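Local coordinates for protein virulence factor (Pectobacterium carotovorum, PDB 2W3Y) that is a virulence factor of a Drosophila pathogen, carries S-linked palmitate and binds lipid vesicles, at residues Pro53-Met67 against Ser173-Tyr187. Numbering follows the deposited sequence.
Sequences PKHLQKQVKAGRILM and STHDLFQDTSGNVFY
Helix 57-67 lies on one face of a beta hairpin, nearly antiparallel to strand 173-179 (167°, axes 9.1 Å apart at closest) and roughly parallel to strand 185-187, so that Met67 meets Ser173 and Pro53 meets Val185. Tyr187 fills the middle of the interface. Val60 CG2 sits over the centre of its ring, a CH-pi contact 3.7 Å from the centroid, while Gln59 NE2 comes to the ring edge 3.5 Å from Tyr187 CD2. The phenol ends against the helix backbone, Tyr187 OH 3.3 Å from Gly63 CA, where the glycine leaves room for it. The strands belong to the large mixed sheet of the Evf fold and are joined through a type I turn, Asp180 to Gly183; helix 57-81 covers this face. Both nitrogens of the buried His175 imidazole are hydrogen-bonded, ND1 to Tyr187 OH of the partner strand (2.8 Å) and NE2 to Ser173 OG two residues back on its own strand (2.8 Å), which fixes the ring's rotation. Arg64 CG lies over one face of that imidazole in a CH-pi contact, 3.6 Å from its centroid; with CG beside the backbone N (chi1 -69°), the chain then bends at chi3 and carries the guanidinium to Asp263 and Gln48. Met67 CB packs tightly on Ser173 CB. At the other end, Pro53 CD and Leu56 CD1 both touch Val185 CG1; further along the helix, Leu177 CD2 packs on Val60 CG2 at 3.8 Å.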
ATOM      1  N   PRO A  53     -14.812  -9.426  14.194  1.00 32.13           N
ATOM      2  CA  PRO A  53     -15.815 -10.224  14.894  1.00 32.39           C
ATOM      3  C   PRO A  53     -16.368 -11.316  13.986  1.00 32.35           C
ATOM      4  O   PRO A  53     -16.318 -11.198  12.755  1.00 31.81           O
ATOM      5  CB  PRO A  53     -16.910  -9.208  15.236  1.00 32.69           C
ATOM      6  CG  PRO A  53     -16.741  -8.109  14.245  1.00 32.88           C
ATOM      7  CD  PRO A  53     -15.263  -8.035  13.998  1.00 32.46           C
ATOM      8  N   LYS A  54     -16.903 -12.366  14.602  1.00 32.87           N
ATOM      9  CA  LYS A  54     -17.337 -13.571  13.884  1.00 33.53           C
ATOM     10  C   LYS A  54     -18.103 -13.266  12.594  1.00 33.08           C
ATOM     11  O   LYS A  54     -17.826 -13.860  11.552  1.00 32.96           O
ATOM     12  CB  LYS A  54     -18.141 -14.500  14.812  1.00 33.49           C
ATOM     13  CG  LYS A  54     -17.304 -15.127  15.938  1.00 37.27           C
ATOM     14  CD  LYS A  54     -17.597 -14.553  17.360  1.00 40.69           C
ATOM     15  CE  LYS A  54     -16.806 -13.266  17.696  1.00 41.44           C
ATOM     16  NZ  LYS A  54     -17.635 -12.035  17.537  1.00 40.03           N
ATOM     17  N   HIS A  55     -19.028 -12.310  12.659  1.00 33.43           N
ATOM     18  CA  HIS A  55     -19.877 -11.961  11.512  1.00 33.73           C
ATOM     19  C   HIS A  55     -19.211 -11.121  10.399  1.00 34.26           C
ATOM     20  O   HIS A  55     -19.851 -10.829   9.378  1.00 34.64           O
ATOM     21  CB  HIS A  55     -21.167 -11.282  11.991  1.00 34.21           C
ATOM     22  CG  HIS A  55     -20.978  -9.879  12.485  1.00 34.49           C
ATOM     23  ND1 HIS A  55     -21.368  -8.773  11.758  1.00 35.81           N
ATOM     24  CD2 HIS A  55     -20.456  -9.400  13.640  1.00 35.06           C
ATOM     25  CE1 HIS A  55     -21.093  -7.677  12.438  1.00 34.05           C
ATOM     26  NE2 HIS A  55     -20.540  -8.029  13.585  1.00 35.41           N
ATOM     27  N   LEU A  56     -17.943 -10.743  10.577  1.00 34.03           N
ATOM     28  CA  LEU A  56     -17.244  -9.963   9.540  1.00 33.99           C
ATOM     29  C   LEU A  56     -16.026 -10.676   8.935  1.00 33.53           C
ATOM     30  O   LEU A  56     -15.496 -10.235   7.918  1.00 33.54           O
ATOM     31  CB  LEU A  56     -16.864  -8.557  10.061  1.00 33.55           C
ATOM     32  CG  LEU A  56     -18.008  -7.564  10.336  1.00 33.97           C
ATOM     33  CD1 LEU A  56     -17.517  -6.355  11.124  1.00 32.99           C
ATOM     34  CD2 LEU A  56     -18.717  -7.117   9.049  1.00 34.55           C
ATOM     35  N   GLN A  57     -15.604 -11.779   9.555  1.00 33.64           N
ATOM     36  CA  GLN A  57     -14.397 -12.530   9.152  1.00 33.36           C
ATOM     37  C   GLN A  57     -14.363 -12.995   7.689  1.00 32.87           C
ATOM     38  O   GLN A  57     -13.328 -12.874   7.021  1.00 31.53           O
ATOM     39  CB  GLN A  57     -14.127 -13.692  10.119  1.00 33.75           C
ATOM     40  CG  GLN A  57     -13.850 -13.209  11.538  1.00 36.42           C
ATOM     41  CD  GLN A  57     -13.317 -14.282  12.461  1.00 39.99           C
ATOM     42  OE1 GLN A  57     -12.443 -15.072  12.088  1.00 42.81           O
ATOM     43  NE2 GLN A  57     -13.827 -14.306  13.685  1.00 41.46           N
ATOM     44  N   LYS A  58     -15.494 -13.500   7.194  1.00 32.36           N
ATOM     45  CA  LYS A  58     -15.617 -13.895   5.787  1.00 32.83           C
ATOM     46  C   LYS A  58     -15.410 -12.713   4.833  1.00 32.24           C
ATOM     47  O   LYS A  58     -14.661 -12.824   3.864  1.00 31.92           O
ATOM     48  CB  LYS A  58     -16.992 -14.544   5.537  1.00 33.14           C
ATOM     49  CG  LYS A  58     -17.328 -14.867   4.083  1.00 34.23           C
ATOM     50  CD  LYS A  58     -18.794 -15.322   3.965  1.00 34.89           C
ATOM     51  CE  LYS A  58     -19.112 -15.853   2.580  1.00 37.90           C
ATOM     52  NZ  LYS A  58     -20.513 -16.370   2.497  1.00 40.91           N
ATOM     53  N   GLN A  59     -16.100 -11.605   5.112  1.00 31.52           N
ATOM     54  CA  GLN A  59     -15.989 -10.351   4.354  1.00 31.68           C
ATOM     55  C   GLN A  59     -14.546  -9.802   4.349  1.00 29.86           C
ATOM     56  O   GLN A  59     -14.053  -9.339   3.330  1.00 29.33           O
ATOM     57  CB  GLN A  59     -16.976  -9.334   4.941  1.00 31.70           C
ATOM     58  CG  GLN A  59     -17.022  -7.963   4.273  1.00 34.28           C
ATOM     59  CD  GLN A  59     -18.222  -7.138   4.735  1.00 34.26           C
ATOM     60  OE1 GLN A  59     -19.313  -7.677   4.973  1.00 38.89           O
ATOM     61  NE2 GLN A  59     -18.032  -5.837   4.853  1.00 36.21           N
ATOM     62  N   VAL A  60     -13.875  -9.888   5.491  1.00 29.23           N
ATOM     63  CA  VAL A  60     -12.507  -9.401   5.631  1.00 29.00           C
ATOM     64  C   VAL A  60     -11.513 -10.243   4.818  1.00 28.80           C
ATOM     65  O   VAL A  60     -10.644  -9.697   4.122  1.00 28.01           O
ATOM     66  CB  VAL A  60     -12.097  -9.293   7.124  1.00 28.87           C
ATOM     67  CG1 VAL A  60     -10.605  -9.024   7.268  1.00 28.24           C
ATOM     68  CG2 VAL A  60     -12.907  -8.199   7.812  1.00 29.57           C
ATOM     69  N   LYS A  61     -11.654 -11.569   4.891  1.00 28.44           N
ATOM     70  CA  LYS A  61     -10.806 -12.480   4.113  1.00 28.74           C
ATOM     71  C   LYS A  61     -10.964 -12.273   2.608  1.00 27.57           C
ATOM     72  O   LYS A  61      -9.978 -12.272   1.881  1.00 27.51           O
ATOM     73  CB  LYS A  61     -11.018 -13.953   4.532  1.00 29.09           C
ATOM     74  CG  LYS A  61     -10.343 -14.316   5.881  1.00 29.45           C
ATOM     75  CD  LYS A  61     -10.861 -15.657   6.440  1.00 30.29           C
ATOM     76  CE  LYS A  61     -10.429 -15.865   7.902  1.00 31.76           C
ATOM     77  NZ  LYS A  61      -9.021 -16.377   7.967  1.00 34.04           N
ATOM     78  N   ALA A  62     -12.201 -12.062   2.153  1.00 27.16           N
ATOM     79  CA  ALA A  62     -12.466 -11.731   0.749  1.00 26.40           C
ATOM     80  C   ALA A  62     -11.910 -10.337   0.365  1.00 25.76           C
ATOM     81  O   ALA A  62     -11.303 -10.171  -0.704  1.00 25.18           O
ATOM     82  CB  ALA A  62     -13.968 -11.807   0.461  1.00 27.41           C
ATOM     83  N   GLY A  63     -12.115  -9.358   1.248  1.00 25.04           N
ATOM     84  CA  GLY A  63     -11.655  -7.981   1.049  1.00 24.76           C
ATOM     85  C   GLY A  63     -10.144  -7.890   0.912  1.00 24.74           C
ATOM     86  O   GLY A  63      -9.641  -7.166   0.058  1.00 24.56           O
ATOM     87  N   ARG A  64      -9.426  -8.643   1.747  1.00 25.38           N
ATOM     88  CA  ARG A  64      -7.970  -8.711   1.674  1.00 25.62           C
ATOM     89  C   ARG A  64      -7.502  -9.258   0.337  1.00 26.24           C
ATOM     90  O   ARG A  64      -6.587  -8.689  -0.264  1.00 26.66           O
ATOM     91  CB  ARG A  64      -7.371  -9.494   2.861  1.00 25.48           C
ATOM     92  CG  ARG A  64      -7.521  -8.752   4.187  1.00 25.23           C
ATOM     93  CD  ARG A  64      -6.862  -9.460   5.359  1.00 26.00           C
ATOM     94  NE  ARG A  64      -5.482  -9.879   5.085  1.00 26.07           N
ATOM     95  CZ  ARG A  64      -4.578 -10.147   6.023  1.00 27.22           C
ATOM     96  NH1 ARG A  64      -4.878 -10.012   7.302  1.00 28.49           N
ATOM     97  NH2 ARG A  64      -3.362 -10.537   5.679  1.00 29.36           N
ATOM     98  N   ILE A  65      -8.131 -10.338  -0.143  1.00 26.33           N
ATOM     99  CA  ILE A  65      -7.794 -10.892  -1.461  1.00 26.87           C
ATOM    100  C   ILE A  65      -8.057  -9.904  -2.583  1.00 25.84           C
ATOM    101  O   ILE A  65      -7.212  -9.722  -3.471  1.00 26.31           O
ATOM    102  CB  ILE A  65      -8.527 -12.232  -1.796  1.00 26.84           C
ATOM    103  CG1 ILE A  65      -8.300 -13.303  -0.719  1.00 28.69           C
ATOM    104  CG2 ILE A  65      -8.120 -12.743  -3.191  1.00 28.04           C
ATOM    105  CD1 ILE A  65      -6.896 -13.521  -0.298  1.00 29.94           C
ATOM    106  N   LEU A  66      -9.224  -9.272  -2.550  1.00 25.60           N
ATOM    107  CA  LEU A  66      -9.576  -8.247  -3.540  1.00 25.21           C
ATOM    108  C   LEU A  66      -8.568  -7.089  -3.612  1.00 24.63           C
ATOM    109  O   LEU A  66      -8.157  -6.676  -4.704  1.00 24.58           O
ATOM    110  CB  LEU A  66     -10.969  -7.694  -3.256  1.00 25.33           C
ATOM    111  CG  LEU A  66     -12.163  -8.607  -3.558  1.00 25.93           C
ATOM    112  CD1 LEU A  66     -13.457  -7.980  -3.001  1.00 28.50           C
ATOM    113  CD2 LEU A  66     -12.288  -8.895  -5.064  1.00 26.25           C
ATOM    114  N   MET A  67      -8.179  -6.569  -2.451  1.00 23.87           N
ATOM    115  CA  MET A  67      -7.277  -5.417  -2.419  1.00 23.17           C
ATOM    116  C   MET A  67      -5.868  -5.764  -2.929  1.00 23.03           C
ATOM    117  O   MET A  67      -5.267  -4.964  -3.661  1.00 22.22           O
ATOM    118  CB  MET A  67      -7.243  -4.784  -1.020  1.00 22.93           C
ATOM    119  CG  MET A  67      -8.499  -3.978  -0.630  1.00 24.91           C
ATOM    120  SD  MET A  67      -9.011  -2.611  -1.723  1.00 22.49           S
ATOM    121  CE  MET A  67     -10.077  -3.377  -2.927  1.00 26.25           C
ATOM    122  N   SER A 173      -2.840  -1.899   1.111  1.00 19.13           N
ATOM    123  CA  SER A 173      -4.217  -1.810   1.568  1.00 19.31           C
ATOM    124  C   SER A 173      -4.263  -1.876   3.094  1.00 20.06           C
ATOM    125  O   SER A 173      -3.352  -2.442   3.722  1.00 19.28           O
ATOM    126  CB  SER A 173      -5.107  -2.914   0.938  1.00 19.87           C
ATOM    127  OG  SER A 173      -4.729  -4.222   1.350  1.00 21.73           O
ATOM    128  N   THR A 174      -5.295  -1.251   3.675  1.00 20.13           N
ATOM    129  CA  THR A 174      -5.597  -1.360   5.108  1.00 20.92           C
ATOM    130  C   THR A 174      -7.001  -1.931   5.263  1.00 21.30           C
ATOM    131  O   THR A 174      -7.893  -1.705   4.428  1.00 21.98           O
ATOM    132  CB  THR A 174      -5.499  -0.027   5.902  1.00 20.60           C
ATOM    133  OG1 THR A 174      -6.645   0.788   5.633  1.00 24.75           O
ATOM    134  CG2 THR A 174      -4.218   0.750   5.572  1.00 19.78           C
ATOM    135  N   HIS A 175      -7.179  -2.696   6.326  1.00 20.90           N
ATOM    136  CA  HIS A 175      -8.426  -3.397   6.586  1.00 20.93           C
ATOM    137  C   HIS A 175      -8.781  -3.063   8.028  1.00 21.46           C
ATOM    138  O   HIS A 175      -8.225  -3.635   8.973  1.00 21.72           O
ATOM    139  CB  HIS A 175      -8.262  -4.907   6.229  1.00 19.82           C
ATOM    140  CG  HIS A 175      -7.878  -5.111   4.797  1.00 19.37           C
ATOM    141  ND1 HIS A 175      -8.809  -5.259   3.789  1.00 17.56           N
ATOM    142  CD2 HIS A 175      -6.672  -5.026   4.182  1.00 18.28           C
ATOM    143  CE1 HIS A 175      -8.191  -5.326   2.627  1.00 20.11           C
ATOM    144  NE2 HIS A 175      -6.893  -5.174   2.835  1.00 20.30           N
ATOM    145  N   ASP A 176      -9.633  -2.039   8.171  1.00 22.01           N
ATOM    146  CA  ASP A 176      -9.955  -1.433   9.460  1.00 22.56           C
ATOM    147  C   ASP A 176     -11.146  -2.104  10.108  1.00 22.66           C
ATOM    148  O   ASP A 176     -12.229  -2.113   9.541  1.00 22.39           O
ATOM    149  CB  ASP A 176     -10.326   0.056   9.335  1.00 22.42           C
ATOM    150  CG  ASP A 176      -9.317   0.875   8.553  1.00 23.82           C
ATOM    151  OD1 ASP A 176      -8.149   0.458   8.408  1.00 25.08           O
ATOM    152  OD2 ASP A 176      -9.728   1.948   8.074  1.00 26.08           O
ATOM    153  N   LEU A 177     -10.936  -2.622  11.317  1.00 22.86           N
ATOM    154  CA  LEU A 177     -12.020  -3.175  12.147  1.00 23.66           C
ATOM    155  C   LEU A 177     -12.084  -2.390  13.434  1.00 23.59           C
ATOM    156  O   LEU A 177     -11.426  -2.731  14.407  1.00 24.35           O
ATOM    157  CB  LEU A 177     -11.794  -4.675  12.407  1.00 23.23           C
ATOM    158  CG  LEU A 177     -12.001  -5.271  11.021  1.00 25.23           C
ATOM    159  CD1 LEU A 177     -10.776  -5.978  10.442  1.00 23.05           C
ATOM    160  CD2 LEU A 177     -13.333  -6.014  10.877  1.00 23.62           C
ATOM    161  N   PHE A 178     -12.850  -1.307  13.403  1.00 24.35           N
ATOM    162  CA  PHE A 178     -12.920  -0.349  14.485  1.00 25.30           C
ATOM    163  C   PHE A 178     -14.380  -0.138  14.865  1.00 26.64           C
ATOM    164  O   PHE A 178     -15.287  -0.374  14.053  1.00 26.41           O
ATOM    165  CB  PHE A 178     -12.364   1.019  14.034  1.00 24.91           C
ATOM    166  CG  PHE A 178     -10.880   1.035  13.751  1.00 24.15           C
ATOM    167  CD1 PHE A 178      -9.962   0.498  14.667  1.00 23.95           C
ATOM    168  CD2 PHE A 178     -10.397   1.624  12.587  1.00 25.37           C
ATOM    169  CE1 PHE A 178      -8.585   0.527  14.412  1.00 23.02           C
ATOM    170  CE2 PHE A 178      -9.022   1.663  12.324  1.00 23.09           C
ATOM    171  CZ  PHE A 178      -8.119   1.105  13.240  1.00 24.37           C
ATOM    172  N   GLN A 179     -14.593   0.364  16.075  1.00 28.69           N
ATOM    173  CA  GLN A 179     -15.929   0.711  16.567  1.00 30.89           C
ATOM    174  C   GLN A 179     -16.414   2.070  16.072  1.00 31.96           C
ATOM    175  O   GLN A 179     -15.679   3.072  16.164  1.00 32.64           O
ATOM    176  CB  GLN A 179     -15.924   0.743  18.090  1.00 31.23           C
ATOM    177  CG  GLN A 179     -15.946  -0.593  18.766  1.00 33.57           C
ATOM    178  CD  GLN A 179     -15.766  -0.457  20.265  1.00 36.83           C
ATOM    179  OE1 GLN A 179     -16.688  -0.063  20.977  1.00 40.03           O
ATOM    180  NE2 GLN A 179     -14.565  -0.759  20.749  1.00 37.69           N
ATOM    181  N   ASP A 180     -17.647   2.119  15.565  1.00 32.46           N
ATOM    182  CA  ASP A 180     -18.348   3.402  15.378  1.00 33.38           C
ATOM    183  C   ASP A 180     -18.728   4.032  16.733  1.00 33.74           C
ATOM    184  O   ASP A 180     -18.411   3.474  17.789  1.00 34.06           O
ATOM    185  CB  ASP A 180     -19.545   3.287  14.404  1.00 33.29           C
ATOM    186  CG  ASP A 180     -20.723   2.444  14.949  1.00 33.31           C
ATOM    187  OD1 ASP A 180     -20.915   2.316  16.179  1.00 29.89           O
ATOM    188  OD2 ASP A 180     -21.485   1.921  14.104  1.00 33.67           O
ATOM    189  N   THR A 181     -19.377   5.197  16.704  1.00 34.85           N
ATOM    190  CA  THR A 181     -19.758   5.929  17.935  1.00 35.88           C
ATOM    191  C   THR A 181     -20.736   5.143  18.818  1.00 35.93           C
ATOM    192  O   THR A 181     -20.756   5.296  20.051  1.00 36.95           O
ATOM    193  CB  THR A 181     -20.371   7.319  17.609  1.00 36.36           C
ATOM    194  OG1 THR A 181     -19.625   7.937  16.554  1.00 37.35           O
ATOM    195  CG2 THR A 181     -20.333   8.239  18.837  1.00 36.74           C
ATOM    196  N   SER A 182     -21.531   4.286  18.184  1.00 35.39           N
ATOM    197  CA  SER A 182     -22.489   3.453  18.893  1.00 34.84           C
ATOM    198  C   SER A 182     -21.866   2.181  19.471  1.00 34.34           C
ATOM    199  O   SER A 182     -22.577   1.365  20.054  1.00 34.07           O
ATOM    200  CB  SER A 182     -23.633   3.074  17.953  1.00 34.85           C
ATOM    201  OG  SER A 182     -24.348   4.222  17.534  1.00 35.91           O
ATOM    202  N   GLY A 183     -20.552   2.005  19.293  1.00 33.47           N
ATOM    203  CA  GLY A 183     -19.846   0.831  19.810  1.00 31.67           C
ATOM    204  C   GLY A 183     -19.860  -0.388  18.896  1.00 30.62           C
ATOM    205  O   GLY A 183     -19.374  -1.457  19.270  1.00 31.22           O
ATOM    206  N   ASN A 184     -20.410  -0.233  17.694  1.00 29.29           N
ATOM    207  CA  ASN A 184     -20.486  -1.331  16.734  1.00 28.04           C
ATOM    208  C   ASN A 184     -19.308  -1.354  15.776  1.00 27.93           C
ATOM    209  O   ASN A 184     -18.931  -0.313  15.208  1.00 27.72           O
ATOM    210  CB  ASN A 184     -21.782  -1.255  15.939  1.00 27.64           C
ATOM    211  CG  ASN A 184     -22.996  -1.324  16.827  1.00 26.03           C
ATOM    212  OD1 ASN A 184     -23.086  -2.179  17.702  1.00 23.77           O
ATOM    213  ND2 ASN A 184     -23.921  -0.407  16.625  1.00 24.29           N
ATOM    214  N   VAL A 185     -18.749  -2.543  15.581  1.00 27.22           N
ATOM    215  CA  VAL A 185     -17.586  -2.712  14.697  1.00 26.83           C
ATOM    216  C   VAL A 185     -17.979  -2.621  13.230  1.00 27.04           C
ATOM    217  O   VAL A 185     -18.952  -3.250  12.790  1.00 26.55           O
ATOM    218  CB  VAL A 185     -16.851  -4.047  14.962  1.00 27.20           C
ATOM    219  CG1 VAL A 185     -15.676  -4.236  13.985  1.00 26.33           C
ATOM    220  CG2 VAL A 185     -16.337  -4.095  16.390  1.00 26.63           C
ATOM    221  N   PHE A 186     -17.213  -1.836  12.473  1.00 26.34           N
ATOM    222  CA  PHE A 186     -17.351  -1.792  11.034  1.00 26.55           C
ATOM    223  C   PHE A 186     -16.071  -2.287  10.346  1.00 26.39           C
ATOM    224  O   PHE A 186     -14.972  -2.279  10.939  1.00 25.60           O
ATOM    225  CB  PHE A 186     -17.720  -0.376  10.554  1.00 27.28           C
ATOM    226  CG  PHE A 186     -16.686   0.667  10.892  1.00 28.41           C
ATOM    227  CD1 PHE A 186     -15.564   0.845  10.081  1.00 28.83           C
ATOM    228  CD2 PHE A 186     -16.820   1.457  12.032  1.00 29.61           C
ATOM    229  CE1 PHE A 186     -14.610   1.798  10.390  1.00 28.19           C
ATOM    230  CE2 PHE A 186     -15.862   2.421  12.355  1.00 28.76           C
ATOM    231  CZ  PHE A 186     -14.750   2.581  11.526  1.00 28.91           C
ATOM    232  N   TYR A 187     -16.229  -2.726   9.103  1.00 26.14           N
ATOM    233  CA  TYR A 187     -15.097  -3.045   8.244  1.00 26.28           C
ATOM    234  C   TYR A 187     -14.945  -1.989   7.137  1.00 26.46           C
ATOM    235  O   TYR A 187     -15.859  -1.783   6.325  1.00 26.70           O
ATOM    236  CB  TYR A 187     -15.214  -4.485   7.707  1.00 26.17           C
ATOM    237  CG  TYR A 187     -14.214  -4.863   6.639  1.00 27.00           C
ATOM    238  CD1 TYR A 187     -12.839  -4.639   6.810  1.00 25.63           C
ATOM    239  CD2 TYR A 187     -14.647  -5.453   5.449  1.00 25.50           C
ATOM    240  CE1 TYR A 187     -11.929  -4.994   5.814  1.00 27.87           C
ATOM    241  CE2 TYR A 187     -13.754  -5.811   4.460  1.00 25.44           C
ATOM    242  CZ  TYR A 187     -12.397  -5.581   4.641  1.00 27.09           C
ATOM    243  OH  TYR A 187     -11.508  -5.943   3.650  1.00 27.53           O
TER